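Local coordinates for vacuolar protein-sorting-associated protein 25 (Homo sapiens, PDB 3HTU) that serves as a subunit of the ESCRT-II complex, which is required for multivesicular body formation and for sorting endosomal cargo into these bodies, at residues A[28-33]-A[74-79]. Numbering follows the deposited sequence.
Sequences FTLYEL and RGVKFF
With CG set opposite the carbonyl carbon in both Phe28 and Phe78 (chi1 -63° in each), the rings converge obliquely, their planes 69° apart, and Phe28 CD1 reaches Phe78 CE1 at 3.5 Å. Phe28 CD1 and Leu33 CD1 both lie near the plane of the Phe78 ring, at its edge, while Val76 CG2 lies above one face, displaced toward the rim. Leu33 CD1 also comes within 3.7 Å of Val76 CG1. An alanine in place of Phe78 would probably leave the Phe28 ring and the Leu33 methyl without a shared partner and open a gap toward Ile14 and Val18 of helix 7-19. The backbone evidence is an antiparallel hydrogen-bonded pair: Phe28 N donates to Val76 O at 2.9 Å, nearly straight at 170°, and Val76 N returns a bond to Phe28 O at 2.8 Å. This pairing joins strand 27-28 to the central strand of the three-stranded sheet in the C-terminal winged-helix domain, where the chain enters helix 30-35. Thr29 N-caps that helix through a capping box: Glu32 N donates to Thr29 OG1 at 3.2 Å, and Thr29 N to Glu32 OE1 at 3.0 Å. Thr29 OG1 is also hydrogen-bonded to an acidic side chain of another protein's chain. Leu30 CD2 packs 3.6 Å from Gly75 CA; a beta carbon at Gly75 would fall 2.3 Å from Phe28 O, and its backbone angles also call for glycine.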
ATOM      1  N   PHE A  28       0.200   4.330   3.910  1.00 24.78           N
ATOM      2  CA  PHE A  28      -0.000   2.907   3.611  1.00 24.03           C
ATOM      3  C   PHE A  28       1.323   2.290   3.158  1.00 22.50           C
ATOM      4  O   PHE A  28       2.075   2.923   2.443  1.00 21.82           O
ATOM      5  CB  PHE A  28      -1.037   2.723   2.486  1.00 23.43           C
ATOM      6  CG  PHE A  28      -2.414   3.205   2.818  1.00 25.81           C
ATOM      7  CD1 PHE A  28      -2.802   4.522   2.534  1.00 26.11           C
ATOM      8  CD2 PHE A  28      -3.344   2.351   3.391  1.00 28.49           C
ATOM      9  CE1 PHE A  28      -4.062   4.964   2.826  1.00 24.74           C
ATOM     10  CE2 PHE A  28      -4.614   2.793   3.687  1.00 27.10           C
ATOM     11  CZ  PHE A  28      -4.977   4.094   3.402  1.00 27.20           C
ATOM     12  N   THR A  29       1.626   1.062   3.576  1.00 22.55           N
ATOM     13  CA  THR A  29       2.703   0.312   2.928  1.00 21.27           C
ATOM     14  C   THR A  29       2.213  -0.086   1.535  1.00 21.54           C
ATOM     15  O   THR A  29       1.013  -0.141   1.284  1.00 21.15           O
ATOM     16  CB  THR A  29       3.192  -0.927   3.766  1.00 22.17           C
ATOM     17  OG1 THR A  29       2.141  -1.897   3.880  1.00 20.00           O
ATOM     18  CG2 THR A  29       3.625  -0.497   5.183  1.00 19.82           C
ATOM     19  N   LEU A  30       3.137  -0.321   0.613  1.00 21.51           N
ATOM     20  CA  LEU A  30       2.753  -0.832  -0.688  1.00 23.16           C
ATOM     21  C   LEU A  30       2.097  -2.215  -0.540  1.00 23.67           C
ATOM     22  O   LEU A  30       1.071  -2.490  -1.166  1.00 24.31           O
ATOM     23  CB  LEU A  30       3.969  -0.930  -1.613  1.00 22.83           C
ATOM     24  CG  LEU A  30       4.711   0.334  -2.044  1.00 24.93           C
ATOM     25  CD1 LEU A  30       5.276   0.124  -3.465  1.00 22.39           C
ATOM     26  CD2 LEU A  30       3.836   1.563  -1.993  1.00 25.06           C
ATOM     27  N   TYR A  31       2.663  -3.054   0.324  1.00 24.26           N
ATOM     28  CA  TYR A  31       2.108  -4.404   0.546  1.00 24.94           C
ATOM     29  C   TYR A  31       0.640  -4.373   0.948  1.00 24.93           C
ATOM     30  O   TYR A  31      -0.166  -5.088   0.365  1.00 24.89           O
ATOM     31  CB  TYR A  31       2.916  -5.175   1.584  1.00 25.86           C
ATOM     32  CG  TYR A  31       2.409  -6.586   1.864  1.00 24.95           C
ATOM     33  CD1 TYR A  31       2.736  -7.646   1.026  1.00 24.96           C
ATOM     34  CD2 TYR A  31       1.621  -6.845   2.979  1.00 24.38           C
ATOM     35  CE1 TYR A  31       2.280  -8.956   1.295  1.00 25.22           C
ATOM     36  CE2 TYR A  31       1.144  -8.135   3.253  1.00 26.25           C
ATOM     37  CZ  TYR A  31       1.482  -9.184   2.409  1.00 26.01           C
ATOM     38  OH  TYR A  31       1.014 -10.454   2.700  1.00 28.24           O
ATOM     39  N   GLU A  32       0.285  -3.555   1.941  1.00 25.54           N
ATOM     40  CA  GLU A  32      -1.083  -3.591   2.470  1.00 25.87           C
ATOM     41  C   GLU A  32      -2.136  -3.095   1.494  1.00 26.23           C
ATOM     42  O   GLU A  32      -3.301  -3.475   1.612  1.00 26.53           O
ATOM     43  CB  GLU A  32      -1.201  -2.867   3.810  1.00 26.21           C
ATOM     44  CG  GLU A  32      -1.334  -1.346   3.700  1.00 26.43           C
ATOM     45  CD  GLU A  32      -1.420  -0.721   5.051  1.00 26.95           C
ATOM     46  OE1 GLU A  32      -0.536   0.076   5.388  1.00 27.81           O
ATOM     47  OE2 GLU A  32      -2.343  -1.071   5.802  1.00 27.10           O
ATOM     48  N   LEU A  33      -1.737  -2.266   0.532  1.00 26.05           N
ATOM     49  CA  LEU A  33      -2.653  -1.845  -0.530  1.00 26.72           C
ATOM     50  C   LEU A  33      -3.078  -3.008  -1.414  1.00 27.46           C
ATOM     51  O   LEU A  33      -4.209  -3.030  -1.893  1.00 27.44           O
ATOM     52  CB  LEU A  33      -2.055  -0.733  -1.413  1.00 26.28           C
ATOM     53  CG  LEU A  33      -2.122   0.701  -0.860  1.00 26.05           C
ATOM     54  CD1 LEU A  33      -1.399   1.703  -1.787  1.00 26.43           C
ATOM     55  CD2 LEU A  33      -3.543   1.184  -0.593  1.00 24.33           C
ATOM     56  N   ARG A  74       8.817   1.253   3.444  1.00 26.23           N
ATOM     57  CA  ARG A  74       8.360   1.599   2.109  1.00 25.73           C
ATOM     58  C   ARG A  74       6.867   1.792   2.114  1.00 25.30           C
ATOM     59  O   ARG A  74       6.132   1.082   2.821  1.00 25.08           O
ATOM     60  CB  ARG A  74       8.664   0.476   1.104  1.00 26.26           C
ATOM     61  CG  ARG A  74      10.127   0.260   0.765  1.00 26.23           C
ATOM     62  CD  ARG A  74      10.286  -0.865  -0.269  1.00 28.06           C
ATOM     63  NE  ARG A  74       9.572  -0.639  -1.536  1.00 31.73           N
ATOM     64  CZ  ARG A  74      10.077   0.022  -2.580  1.00 32.59           C
ATOM     65  NH1 ARG A  74      11.290   0.545  -2.512  1.00 33.87           N
ATOM     66  NH2 ARG A  74       9.366   0.164  -3.688  1.00 33.45           N
ATOM     67  N   GLY A  75       6.406   2.718   1.282  1.00 23.31           N
ATOM     68  CA  GLY A  75       4.980   2.927   1.175  1.00 21.97           C
ATOM     69  C   GLY A  75       4.630   4.224   0.506  1.00 20.44           C
ATOM     70  O   GLY A  75       5.403   4.746  -0.291  1.00 20.91           O
ATOM     71  N   VAL A  76       3.451   4.739   0.834  1.00 19.29           N
ATOM     72  CA  VAL A  76       2.887   5.844   0.099  1.00 18.47           C
ATOM     73  C   VAL A  76       1.993   6.666   1.040  1.00 18.65           C
ATOM     74  O   VAL A  76       1.319   6.115   1.926  1.00 17.88           O
ATOM     75  CB  VAL A  76       2.184   5.354  -1.206  1.00 17.69           C
ATOM     76  CG1 VAL A  76       1.038   4.393  -0.899  1.00 17.32           C
ATOM     77  CG2 VAL A  76       1.685   6.516  -2.063  1.00 17.63           C
ATOM     78  N   LYS A  77       2.047   7.992   0.890  1.00 18.05           N
ATOM     79  CA  LYS A  77       1.066   8.859   1.558  1.00 17.36           C
ATOM     80  C   LYS A  77       0.167   9.475   0.518  1.00 18.07           C
ATOM     81  O   LYS A  77       0.634   9.973  -0.495  1.00 18.38           O
ATOM     82  CB  LYS A  77       1.753   9.945   2.392  1.00 17.31           C
ATOM     83  CG  LYS A  77       0.791  10.904   3.140  1.00 16.78           C
ATOM     84  CD  LYS A  77       1.574  11.719   4.180  1.00 18.46           C
ATOM     85  CE  LYS A  77       0.717  12.777   4.894  1.00 18.74           C
ATOM     86  NZ  LYS A  77       1.561  13.586   5.846  1.00 21.07           N
ATOM     87  N   PHE A  78      -1.134   9.454   0.781  1.00 19.06           N
ATOM     88  CA  PHE A  78      -2.117  10.073  -0.107  1.00 19.28           C
ATOM     89  C   PHE A  78      -2.547  11.422   0.437  1.00 18.60           C
ATOM     90  O   PHE A  78      -2.583  11.635   1.642  1.00 17.26           O
ATOM     91  CB  PHE A  78      -3.330   9.173  -0.290  1.00 18.90           C
ATOM     92  CG  PHE A  78      -3.010   7.851  -0.942  1.00 21.77           C
ATOM     93  CD1 PHE A  78      -2.714   6.728  -0.160  1.00 21.79           C
ATOM     94  CD2 PHE A  78      -2.984   7.735  -2.332  1.00 19.98           C
ATOM     95  CE1 PHE A  78      -2.406   5.505  -0.765  1.00 20.81           C
ATOM     96  CE2 PHE A  78      -2.671   6.513  -2.944  1.00 21.76           C
ATOM     97  CZ  PHE A  78      -2.386   5.410  -2.160  1.00 22.06           C
ATOM     98  N   PHE A  79      -2.842  12.325  -0.482  1.00 19.66           N
ATOM     99  CA  PHE A  79      -3.224  13.703  -0.164  1.00 21.14           C
ATOM    100  C   PHE A  79      -4.563  13.987  -0.821  1.00 22.18           C
ATOM    101  O   PHE A  79      -5.282  14.904  -0.490  1.00 24.07           O
ATOM    102  CB  PHE A  79      -2.151  14.686  -0.664  1.00 20.04           C
ATOM    103  CG  PHE A  79      -0.794  14.404  -0.113  1.00 19.13           C
ATOM    104  CD1 PHE A  79       0.138  13.685  -0.871  1.00 19.96           C
ATOM    105  CD2 PHE A  79      -0.445  14.813   1.171  1.00 15.49           C
ATOM    106  CE1 PHE A  79       1.411  13.400  -0.371  1.00 15.43           C
ATOM    107  CE2 PHE A  79       0.826  14.520   1.683  1.00 15.87           C
ATOM    108  CZ  PHE A  79       1.750  13.795   0.900  1.00 16.48           C
ATOM    109  OXT PHE A  79      -4.998  13.279  -1.714  1.00 24.73           O
TER